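Local coordinates for aminopeptidase N (PDB 5DLL), which is a zinc-dependent aminopeptidase of the M1 family that releases N-terminal residues, preferably alanine, and probably takes part in the breakdown of intracellular peptides, at residues Q573-A576 / T577-L581; A584-D588 / E589-A593; K601-K605 / A606-N610; V679-S682 / Y683-N686. One frame throughout, in Å; residues are numbered along the deposited sequence.

All four are local contacts, two within helices and two at helix N-termini, in the helical C-terminal part of the chain, inside the range assigned to ARM repeats and away from the zinc and sodium sites. Contact 1 lies on helix 565-581, contact 2 starts helix 588-598, contact 3 starts helix 605-612, and contact 4 lies toward the C-terminal end of helix 668-685, in that order along the chain. Contact 1 touches contact 2, centres about 11 Å apart, with Ile575 CG2 3.6 Å from Phe590 CD1, and also contact 3. Contacts 3 and 4, centres about 16 Å apart, meet where Ser609 O packs on Val679 CG2. The other pairs do not touch, so the four mark separate turns of this helical region.

Contact 1. Residues Q573-A576 / T577-L581; sequences QQIA and TNIIL
Thr577 reaches back one helical turn to Gln573 with two bonds to the same carbonyl oxygen. Its OG1 donates to Gln573 O at 2.7 Å, nearly in line with the C=O bond, while its backbone N donates to that oxygen at 3.1 Å from above the carbonyl plane. The hydroxyl gets there because OG1 stands beside the backbone N, anti to the carbonyl carbon (chi1 -65°), which turns it back toward the preceding turn.

The ordinary i to i+4 ladder carries on from there: Asn578 N bonds to Gln574 O, Ile579 N to Ile575 O at 2.9 Å, and Ile580 N to Ala576 O.

Among the polar side chains, Gln574 and Asn578 run side by side and point the same way, their amide planes 40° apart. Asn578 ND2 lies 4.1 Å from Gln574 CG, so the touch is to the aliphatic part of the glutamine, not its amide.

The apolar contact is lighter: Ile579 CG1 lies 4.4 Å from Ile575 CG2.

These side chains spread round helix 565-581 to different neighbours. Ile575 and Ile579 both meet helix 552-561, at Leu555 and Glu552 respectively. Ile580 packs on Val639 of helix 629-646 and Ile620 of helix 617-621, while Gln573 NE2 is bonded to Leu613 O in the loop beyond helix 605-612.

Contact 2. Residues A584-D588 / E589-A593; sequences ADLND and EFLNA
Leu586, just ahead of helix 588-598, folds its side chain onto Phe590 and Leu591 of the first turn, in a local apolar and capping contact at the helix's N-terminal end. The two methyls of Leu586 divide the work: CD1 lies 3.4 Å from both CD2 and CE2 of the Phe590 ring, which it meets obliquely, and CD2 meets Leu591 CD2 at 3.4 Å. With CG anti to the backbone N (chi1 -152°), the fork of Leu586 is swung forward along the chain to reach both.

Asn587 is the N-cap. Its OD1 accepts from Glu589 N at 3.3 Å, with the donor 59° out of the amide plane, and its backbone O accepts a fairly straight bond from Leu591 N at 3.2 Å. The other end of the amide has its own partner, as ND2 bonds to Glu552 OE2. The bend of Glu589 at chi2 brings its carboxylate back beside the cap, where Glu589 OE1 and Asn587 OD1, both acceptors, do not bond.

Phe590 continues inward to Leu572 and Ile575 of helix 565-581, and Leu586 to Leu643 of helix 629-646. The whole is an asparagine N-cap with a hydrophobic staple between Leu586 and Leu591.

Contact 3. Residues K601-K605 / A606-N610; sequences KDLDK and ALISN
Asp604 meets the first turn of helix 605-612 at every step along its side chain. CB packs on Leu607 CB at 3.9 Å; beyond it, CG lies near the backbone N atoms of Ala606 and Leu607. At the tip the branches part: OD1 accepts from Ala606 N at 2.8 Å on its anti side, 22° out of the carboxylate plane, and also brushes Ala606 CB, while OD2 bonds to Ser348 OG. With both oxygens bonded, rotation of the carboxylate is restrained. The chi1 of Asp604, -170°, sets CG anti to the backbone N and carries OD1 forward to the Ala606 amide. Being at the positive end of the helix dipole probably stabilises the charge of Asp604.

The backbone follows suit, with Ile608 N giving Asp604 O a bond of 3.0 Å. One residue on, Lys605 O accepts twice from Ser609, from its N and, at 2.7 Å, from its OG.

Leu603 closes the apolar side. Its CD1 lies 3.9 Å from Leu607 CD2, and its CD2 lies 4.1 Å from Ile608 CG1. Leu607 continues to Ala565 of helix 565-581, and Ile608 to Leu676 of helix 668-685. The motif is an aspartate N-cap joined to a hydrophobic staple, Leu603 against Ile608.

Contact 4. Residues V679-S682 / Y683-N686; sequences VCLS and YLMN
Val679 O is the hub that Tyr683 turns round. Tyr683 N donates to it at 3.3 Å, and CD2 of its ring brings an edge to within 3.2 Å of the same oxygen, which lies near the ring plane. Val679 CG1 adds an apolar contact at that edge, 3.9 Å from Tyr683 CE2, and the two side chains run alongside each other in the same direction. The ring hangs back along the helix because its CG is beside the backbone N, anti to the carbonyl carbon (chi1 -82°).

Ser682 tightens the same hub. Its OG takes the place between backbone N and carbonyl carbon (chi1 88°), from which it donates to Val679 O at 3.0 Å. That bond and the one from Tyr683 N reach the oxygen from the same face of its plane, so a buried carbonyl is gripped by both the serine hydroxyl and the tyrosine amide.

Further along, Leu684 N bonds to Cys680 O at 3.1 Å. Met685 N is shared weakly between Leu681 O and Ser682 O, and Asn686 N donates to Ser682 O at 3.0 Å. On the apolar side, Leu681 CD1 meets Leu684 CD1 at 4.3 Å.

The far end of Tyr683 is held from outside: its OH bonds to Leu612 O, and its ring stacks with Trp651 of helix 648-658. Cys680 packs on Val654 of that helix too. Leu681 and Met685 meet Ala697 of helix 691-703 and Glu716 of helix 707-717, so this part of helix 668-685 is wedged among three helices.

Contact 1. Residues Q573-A576 / T577-L581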
loop_
_atom_site.group_PDB
_atom_site.type_symbol
_atom_site.label_atom_id
_atom_site.label_comp_id
_atom_site.label_asym_id
_atom_site.label_seq_id
_atom_site.Cartn_x
_atom_site.Cartn_y
_atom_site.Cartn_z
ATOM N N GLN A 573 17.433 0.027 -17.200
ATOM C CA GLN A 573 16.065 0.244 -17.673
ATOM C C GLN A 573 15.985 1.526 -18.514
ATOM O O GLN A 573 15.157 1.629 -19.416
ATOM C CB GLN A 573 15.080 0.309 -16.493
ATOM C CG GLN A 573 15.032 -0.947 -15.623
ATOM C CD GLN A 573 14.127 -2.049 -16.164
ATOM O OE1 GLN A 573 12.899 -1.953 -16.100
ATOM N NE2 GLN A 573 14.737 -3.120 -16.668
ATOM N N GLN A 574 16.849 2.495 -18.221
ATOM C CA GLN A 574 16.904 3.742 -18.984
ATOM C C GLN A 574 17.483 3.529 -20.379
ATOM O O GLN A 574 17.068 4.184 -21.334
ATOM C CB GLN A 574 17.733 4.784 -18.235
ATOM C CG GLN A 574 17.796 6.135 -18.927
ATOM C CD GLN A 574 17.980 7.286 -17.956
ATOM O OE1 GLN A 574 17.218 7.433 -16.997
ATOM N NE2 GLN A 574 18.987 8.117 -18.204
ATOM N N ILE A 575 18.443 2.616 -20.487
ATOM C CA ILE A 575 19.062 2.282 -21.772
ATOM C C ILE A 575 18.075 1.522 -22.654
ATOM O O ILE A 575 17.797 1.936 -23.779
ATOM C CB ILE A 575 20.342 1.440 -21.576
ATOM C CG1 ILE A 575 21.450 2.299 -20.959
ATOM C CG2 ILE A 575 20.823 0.857 -22.899
ATOM C CD1 ILE A 575 22.554 1.500 -20.299
ATOM N N ALA A 576 17.555 0.412 -22.130
ATOM C CA ALA A 576 16.588 -0.427 -22.845
ATOM C C ALA A 576 15.370 0.367 -23.334
ATOM O O ALA A 576 14.858 0.115 -24.416
ATOM C CB ALA A 576 16.141 -1.583 -21.959
ATOM N N THR A 577 14.917 1.326 -22.531
ATOM C CA THR A 577 13.799 2.187 -22.900
ATOM C C THR A 577 14.152 3.095 -24.080
ATOM O O THR A 577 13.360 3.226 -25.017
ATOM C CB THR A 577 13.333 3.030 -21.694
ATOM O OG1 THR A 577 12.799 2.155 -20.693
ATOM C CG2 THR A 577 12.260 4.044 -22.093
ATOM N N ASN A 578 15.332 3.711 -24.035
ATOM C CA ASN A 578 15.788 4.585 -25.121
ATOM C C ASN A 578 16.085 3.829 -26.422
ATOM O O ASN A 578 15.962 4.391 -27.509
ATOM C CB ASN A 578 17.007 5.401 -24.683
ATOM C CG ASN A 578 16.673 6.415 -23.599
ATOM O OD1 ASN A 578 15.501 6.725 -23.350
ATOM N ND2 ASN A 578 17.705 6.941 -22.947
ATOM N N ILE A 579 16.464 2.559 -26.302
ATOM C CA ILE A 579 16.607 1.674 -27.460
ATOM C C ILE A 579 15.261 1.459 -28.153
ATOM O O ILE A 579 15.176 1.484 -29.383
ATOM C CB ILE A 579 17.200 0.300 -27.047
ATOM C CG1 ILE A 579 18.683 0.441 -26.665
ATOM C CG2 ILE A 579 17.026 -0.744 -28.149
ATOM C CD1 ILE A 579 19.632 0.619 -27.835
ATOM N N ILE A 580 14.217 1.258 -27.353
ATOM C CA ILE A 580 12.883 0.944 -27.867
ATOM C C ILE A 580 12.302 2.131 -28.641
ATOM O O ILE A 580 11.779 1.962 -29.749
ATOM C CB ILE A 580 11.912 0.563 -26.724
ATOM C CG1 ILE A 580 12.454 -0.638 -25.920
ATOM C CG2 ILE A 580 10.507 0.296 -27.266
ATOM C CD1 ILE A 580 11.927 -1.996 -26.321
ATOM N N LEU A 581 12.407 3.325 -28.058
ATOM C CA LEU A 581 11.833 4.542 -28.649
ATOM C C LEU A 581 12.506 4.930 -29.966
ATOM O O LEU A 581 11.859 5.471 -30.859
ATOM C CB LEU A 581 11.903 5.714 -27.662
ATOM C CG LEU A 581 11.168 5.546 -26.327
ATOM C CD1 LEU A 581 11.361 6.790 -25.472
ATOM C CD2 LEU A 581 9.688 5.254 -26.531
#

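Contact 2. Residues A584-D588 / E589-A593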
loop_
_atom_site.group_PDB
_atom_site.type_symbol
_atom_site.label_atom_id
_atom_site.label_comp_id
_atom_site.label_asym_id
_atom_site.label_seq_id
_atom_site.Cartn_x
_atom_site.Cartn_y
_atom_site.Cartn_z
ATOM N N ALA A 584 15.532 0.988 -32.326
ATOM C CA ALA A 584 16.923 0.647 -32.595
ATOM C C ALA A 584 17.185 -0.843 -32.427
ATOM O O ALA A 584 16.499 -1.525 -31.659
ATOM C CB ALA A 584 17.839 1.442 -31.674
ATOM N N ASP A 585 18.184 -1.338 -33.156
ATOM C CA ASP A 585 18.680 -2.700 -32.974
ATOM C C ASP A 585 19.518 -2.760 -31.705
ATOM O O ASP A 585 19.863 -1.730 -31.120
ATOM C CB ASP A 585 19.515 -3.153 -34.181
ATOM C CG ASP A 585 18.667 -3.453 -35.409
ATOM O OD1 ASP A 585 17.502 -3.879 -35.252
ATOM O OD2 ASP A 585 19.179 -3.277 -36.537
ATOM N N LEU A 586 19.848 -3.977 -31.290
ATOM C CA LEU A 586 20.504 -4.203 -30.008
ATOM C C LEU A 586 22.026 -4.042 -30.113
ATOM O O LEU A 586 22.677 -4.688 -30.935
ATOM C CB LEU A 586 20.135 -5.593 -29.486
ATOM C CG LEU A 586 20.132 -5.808 -27.974
ATOM C CD1 LEU A 586 19.224 -4.809 -27.266
ATOM C CD2 LEU A 586 19.703 -7.237 -27.672
ATOM N N ASN A 587 22.577 -3.176 -29.266
ATOM C CA ASN A 587 24.007 -2.867 -29.260
ATOM C C ASN A 587 24.854 -4.076 -28.834
ATOM O O ASN A 587 24.393 -4.936 -28.083
ATOM C CB ASN A 587 24.255 -1.668 -28.329
ATOM C CG ASN A 587 25.605 -1.013 -28.542
ATOM O OD1 ASN A 587 26.547 -1.629 -29.039
ATOM N ND2 ASN A 587 25.705 0.251 -28.154
ATOM N N ASP A 588 26.091 -4.133 -29.318
ATOM C CA ASP A 588 27.008 -5.232 -28.992
ATOM C C ASP A 588 27.530 -5.119 -27.549
ATOM O O ASP A 588 27.583 -6.110 -26.819
ATOM C CB ASP A 588 28.181 -5.254 -29.986
ATOM C CG ASP A 588 28.596 -6.664 -30.387
ATOM O OD1 ASP A 588 27.863 -7.627 -30.076
ATOM O OD2 ASP A 588 29.656 -6.806 -31.036
ATOM N N GLU A 589 27.902 -3.905 -27.145
ATOM C CA GLU A 589 28.375 -3.649 -25.784
ATOM C C GLU A 589 27.237 -3.786 -24.775
ATOM O O GLU A 589 27.474 -4.093 -23.605
ATOM C CB GLU A 589 29.005 -2.255 -25.670
ATOM C CG GLU A 589 30.360 -2.120 -26.354
ATOM C CD GLU A 589 30.261 -1.972 -27.864
ATOM O OE1 GLU A 589 29.516 -1.083 -28.328
ATOM O OE2 GLU A 589 30.929 -2.741 -28.592
ATOM N N PHE A 590 26.008 -3.547 -25.232
ATOM C CA PHE A 590 24.812 -3.754 -24.413
ATOM C C PHE A 590 24.610 -5.237 -24.091
ATOM O O PHE A 590 24.439 -5.602 -22.931
ATOM C CB PHE A 590 23.571 -3.191 -25.123
ATOM C CG PHE A 590 22.286 -3.403 -24.371
ATOM C CD1 PHE A 590 21.927 -2.554 -23.330
ATOM C CD2 PHE A 590 21.431 -4.448 -24.704
ATOM C CE1 PHE A 590 20.746 -2.747 -22.631
ATOM C CE2 PHE A 590 20.249 -4.646 -24.010
ATOM C CZ PHE A 590 19.905 -3.795 -22.972
ATOM N N LEU A 591 24.634 -6.079 -25.120
ATOM C CA LEU A 591 24.493 -7.530 -24.954
ATOM C C LEU A 591 25.439 -8.117 -23.904
ATOM O O LEU A 591 25.048 -8.993 -23.134
ATOM C CB LEU A 591 24.748 -8.239 -26.287
ATOM C CG LEU A 591 23.649 -8.130 -27.342
ATOM C CD1 LEU A 591 24.204 -8.425 -28.726
ATOM C CD2 LEU A 591 22.493 -9.060 -27.009
ATOM N N ASN A 592 26.683 -7.645 -23.891
ATOM C CA ASN A 592 27.708 -8.202 -23.010
ATOM C C ASN A 592 27.583 -7.715 -21.573
ATOM O O ASN A 592 27.945 -8.440 -20.647
ATOM C CB ASN A 592 29.109 -7.914 -23.555
ATOM C CG ASN A 592 29.389 -8.643 -24.858
ATOM O OD1 ASN A 592 29.143 -9.848 -24.978
ATOM N ND2 ASN A 592 29.905 -7.916 -25.842
ATOM N N ALA A 593 27.088 -6.493 -21.386
ATOM C CA ALA A 593 26.733 -6.005 -20.047
ATOM C C ALA A 593 25.518 -6.776 -19.514
ATOM O O ALA A 593 25.438 -7.098 -18.328
ATOM C CB ALA A 593 26.446 -4.511 -20.077
#

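Contact 3. Residues K601-K605 / A606-N610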
loop_
_atom_site.group_PDB
_atom_site.type_symbol
_atom_site.label_atom_id
_atom_site.label_comp_id
_atom_site.label_asym_id
_atom_site.label_seq_id
_atom_site.Cartn_x
_atom_site.Cartn_y
_atom_site.Cartn_z
ATOM N N LYS A 601 27.398 -14.050 -9.948
ATOM C CA LYS A 601 27.248 -15.089 -8.933
ATOM C C LYS A 601 27.020 -14.518 -7.535
ATOM O O LYS A 601 26.390 -15.169 -6.700
ATOM C CB LYS A 601 28.477 -15.997 -8.936
ATOM C CG LYS A 601 28.732 -16.670 -10.276
ATOM C CD LYS A 601 29.859 -17.683 -10.182
ATOM C CE LYS A 601 30.033 -18.444 -11.486
ATOM N NZ LYS A 601 31.123 -19.456 -11.394
ATOM N N ASP A 602 27.535 -13.315 -7.285
ATOM C CA ASP A 602 27.364 -12.636 -5.996
ATOM C C ASP A 602 26.536 -11.364 -6.167
ATOM O O ASP A 602 27.053 -10.247 -6.111
ATOM C CB ASP A 602 28.728 -12.321 -5.365
ATOM C CG ASP A 602 29.314 -13.505 -4.614
ATOM O OD1 ASP A 602 28.705 -13.938 -3.609
ATOM O OD2 ASP A 602 30.388 -13.994 -5.024
ATOM N N LEU A 603 25.240 -11.559 -6.382
ATOM C CA LEU A 603 24.292 -10.464 -6.531
ATOM C C LEU A 603 22.894 -11.046 -6.356
ATOM O O LEU A 603 22.602 -12.122 -6.891
ATOM C CB LEU A 603 24.435 -9.816 -7.911
ATOM C CG LEU A 603 23.708 -8.488 -8.145
ATOM C CD1 LEU A 603 24.241 -7.393 -7.231
ATOM C CD2 LEU A 603 23.831 -8.071 -9.603
ATOM N N ASP A 604 22.040 -10.347 -5.604
ATOM C CA ASP A 604 20.684 -10.827 -5.336
ATOM C C ASP A 604 20.043 -11.269 -6.651
ATOM O O ASP A 604 19.888 -10.479 -7.584
ATOM C CB ASP A 604 19.829 -9.755 -4.643
ATOM C CG ASP A 604 18.486 -10.300 -4.135
ATOM O OD1 ASP A 604 17.885 -11.176 -4.798
ATOM O OD2 ASP A 604 18.024 -9.844 -3.067
ATOM N N LYS A 605 19.685 -12.547 -6.706
ATOM C CA LYS A 605 19.156 -13.165 -7.918
ATOM C C LYS A 605 17.781 -12.606 -8.289
ATOM O O LYS A 605 17.379 -12.661 -9.450
ATOM C CB LYS A 605 19.077 -14.682 -7.724
ATOM C CG LYS A 605 19.427 -15.498 -8.948
ATOM C CD LYS A 605 20.175 -16.773 -8.585
ATOM C CE LYS A 605 21.601 -16.475 -8.152
ATOM N NZ LYS A 605 22.439 -17.704 -8.144
ATOM N N ALA A 606 17.065 -12.079 -7.297
ATOM C CA ALA A 606 15.789 -11.411 -7.527
ATOM C C ALA A 606 16.012 -10.059 -8.201
ATOM O O ALA A 606 15.274 -9.684 -9.112
ATOM C CB ALA A 606 15.044 -11.230 -6.215
ATOM N N LEU A 607 17.026 -9.330 -7.736
ATOM C CA LEU A 607 17.438 -8.069 -8.360
ATOM C C LEU A 607 17.855 -8.280 -9.818
ATOM O O LEU A 607 17.545 -7.459 -10.683
ATOM C CB LEU A 607 18.585 -7.426 -7.568
ATOM C CG LEU A 607 19.436 -6.356 -8.257
ATOM C CD1 LEU A 607 18.621 -5.113 -8.589
ATOM C CD2 LEU A 607 20.623 -6.015 -7.370
ATOM N N ILE A 608 18.562 -9.379 -10.078
ATOM C CA ILE A 608 18.900 -9.775 -11.445
ATOM C C ILE A 608 17.621 -9.922 -12.286
ATOM O O ILE A 608 17.540 -9.394 -13.396
ATOM C CB ILE A 608 19.728 -11.086 -11.470
ATOM C CG1 ILE A 608 21.125 -10.846 -10.884
ATOM C CG2 ILE A 608 19.875 -11.613 -12.890
ATOM C CD1 ILE A 608 21.928 -12.108 -10.627
ATOM N N SER A 609 16.623 -10.618 -11.738
ATOM C CA SER A 609 15.339 -10.824 -12.419
ATOM C C SER A 609 14.644 -9.520 -12.822
ATOM O O SER A 609 14.029 -9.453 -13.883
ATOM C CB SER A 609 14.397 -11.646 -11.535
ATOM O OG SER A 609 15.081 -12.726 -10.926
ATOM N N ASN A 610 14.730 -8.498 -11.968
ATOM C CA ASN A 610 14.112 -7.193 -12.249
ATOM C C ASN A 610 14.865 -6.419 -13.321
ATOM O O ASN A 610 14.250 -5.814 -14.200
ATOM C CB ASN A 610 14.010 -6.328 -10.981
ATOM C CG ASN A 610 12.615 -6.324 -10.382
ATOM O OD1 ASN A 610 12.044 -5.264 -10.127
ATOM N ND2 ASN A 610 12.059 -7.508 -10.165
#

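Contact 4. Residues V679-S682 / Y683-N686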
loop_
_atom_site.group_PDB
_atom_site.type_symbol
_atom_site.label_atom_id
_atom_site.label_comp_id
_atom_site.label_asym_id
_atom_site.label_seq_id
_atom_site.Cartn_x
_atom_site.Cartn_y
_atom_site.Cartn_z
ATOM N N VAL A 679 12.113 -15.655 -15.268
ATOM C CA VAL A 679 12.590 -14.686 -16.262
ATOM C C VAL A 679 13.293 -15.409 -17.406
ATOM O O VAL A 679 13.058 -15.106 -18.576
ATOM C CB VAL A 679 13.552 -13.648 -15.649
ATOM C CG1 VAL A 679 14.205 -12.793 -16.737
ATOM C CG2 VAL A 679 12.809 -12.768 -14.656
ATOM N N CYS A 680 14.153 -16.361 -17.059
ATOM C CA CYS A 680 14.824 -17.195 -18.054
ATOM C C CYS A 680 13.820 -17.885 -18.968
ATOM O O CYS A 680 13.946 -17.823 -20.188
ATOM C CB CYS A 680 15.704 -18.249 -17.374
ATOM S SG CYS A 680 17.160 -17.573 -16.550
ATOM N N LEU A 681 12.816 -18.520 -18.368
ATOM C CA LEU A 681 11.811 -19.274 -19.122
ATOM C C LEU A 681 10.965 -18.406 -20.065
ATOM O O LEU A 681 10.486 -18.903 -21.086
ATOM C CB LEU A 681 10.898 -20.058 -18.166
ATOM C CG LEU A 681 9.854 -20.986 -18.806
ATOM C CD1 LEU A 681 10.504 -21.997 -19.741
ATOM C CD2 LEU A 681 9.039 -21.687 -17.732
ATOM N N SER A 682 10.778 -17.129 -19.729
ATOM C CA SER A 682 10.027 -16.211 -20.595
ATOM C C SER A 682 10.833 -15.872 -21.843
ATOM O O SER A 682 10.270 -15.759 -22.930
ATOM C CB SER A 682 9.608 -14.924 -19.855
ATOM O OG SER A 682 10.602 -13.910 -19.913
ATOM N N TYR A 683 12.147 -15.721 -21.685
ATOM C CA TYR A 683 13.025 -15.473 -22.828
ATOM C C TYR A 683 13.167 -16.694 -23.739
ATOM O O TYR A 683 13.404 -16.549 -24.935
ATOM C CB TYR A 683 14.401 -15.005 -22.366
ATOM C CG TYR A 683 14.459 -13.533 -22.051
ATOM C CD1 TYR A 683 14.611 -12.592 -23.068
ATOM C CD2 TYR A 683 14.366 -13.078 -20.739
ATOM C CE1 TYR A 683 14.670 -11.238 -22.784
ATOM C CE2 TYR A 683 14.425 -11.728 -20.444
ATOM C CZ TYR A 683 14.577 -10.811 -21.470
ATOM O OH TYR A 683 14.632 -9.468 -21.179
ATOM N N LEU A 684 13.024 -17.893 -23.177
ATOM C CA LEU A 684 13.029 -19.115 -23.981
ATOM C C LEU A 684 11.773 -19.236 -24.866
ATOM O O LEU A 684 11.813 -19.870 -25.930
ATOM C CB LEU A 684 13.181 -20.350 -23.082
ATOM C CG LEU A 684 14.503 -20.463 -22.301
ATOM C CD1 LEU A 684 14.450 -21.633 -21.324
ATOM C CD2 LEU A 684 15.709 -20.586 -23.230
ATOM N N MET A 685 10.674 -18.620 -24.425
ATOM C CA MET A 685 9.416 -18.598 -25.188
ATOM C C MET A 685 9.359 -17.457 -26.200
ATOM O O MET A 685 8.764 -17.601 -27.266
ATOM C CB MET A 685 8.223 -18.499 -24.244
ATOM C CG MET A 685 8.019 -19.737 -23.392
ATOM S SD MET A 685 7.514 -21.172 -24.361
ATOM C CE MET A 685 6.849 -22.186 -23.047
ATOM N N ASN A 686 9.982 -16.331 -25.869
ATOM C CA ASN A 686 10.121 -15.231 -26.821
ATOM C C ASN A 686 11.211 -15.468 -27.881
ATOM O O ASN A 686 11.502 -14.581 -28.682
ATOM C CB ASN A 686 10.378 -13.921 -26.076
ATOM C CG ASN A 686 9.201 -13.500 -25.228
ATOM O OD1 ASN A 686 9.282 -13.473 -24.000
ATOM N ND2 ASN A 686 8.090 -13.181 -25.879
#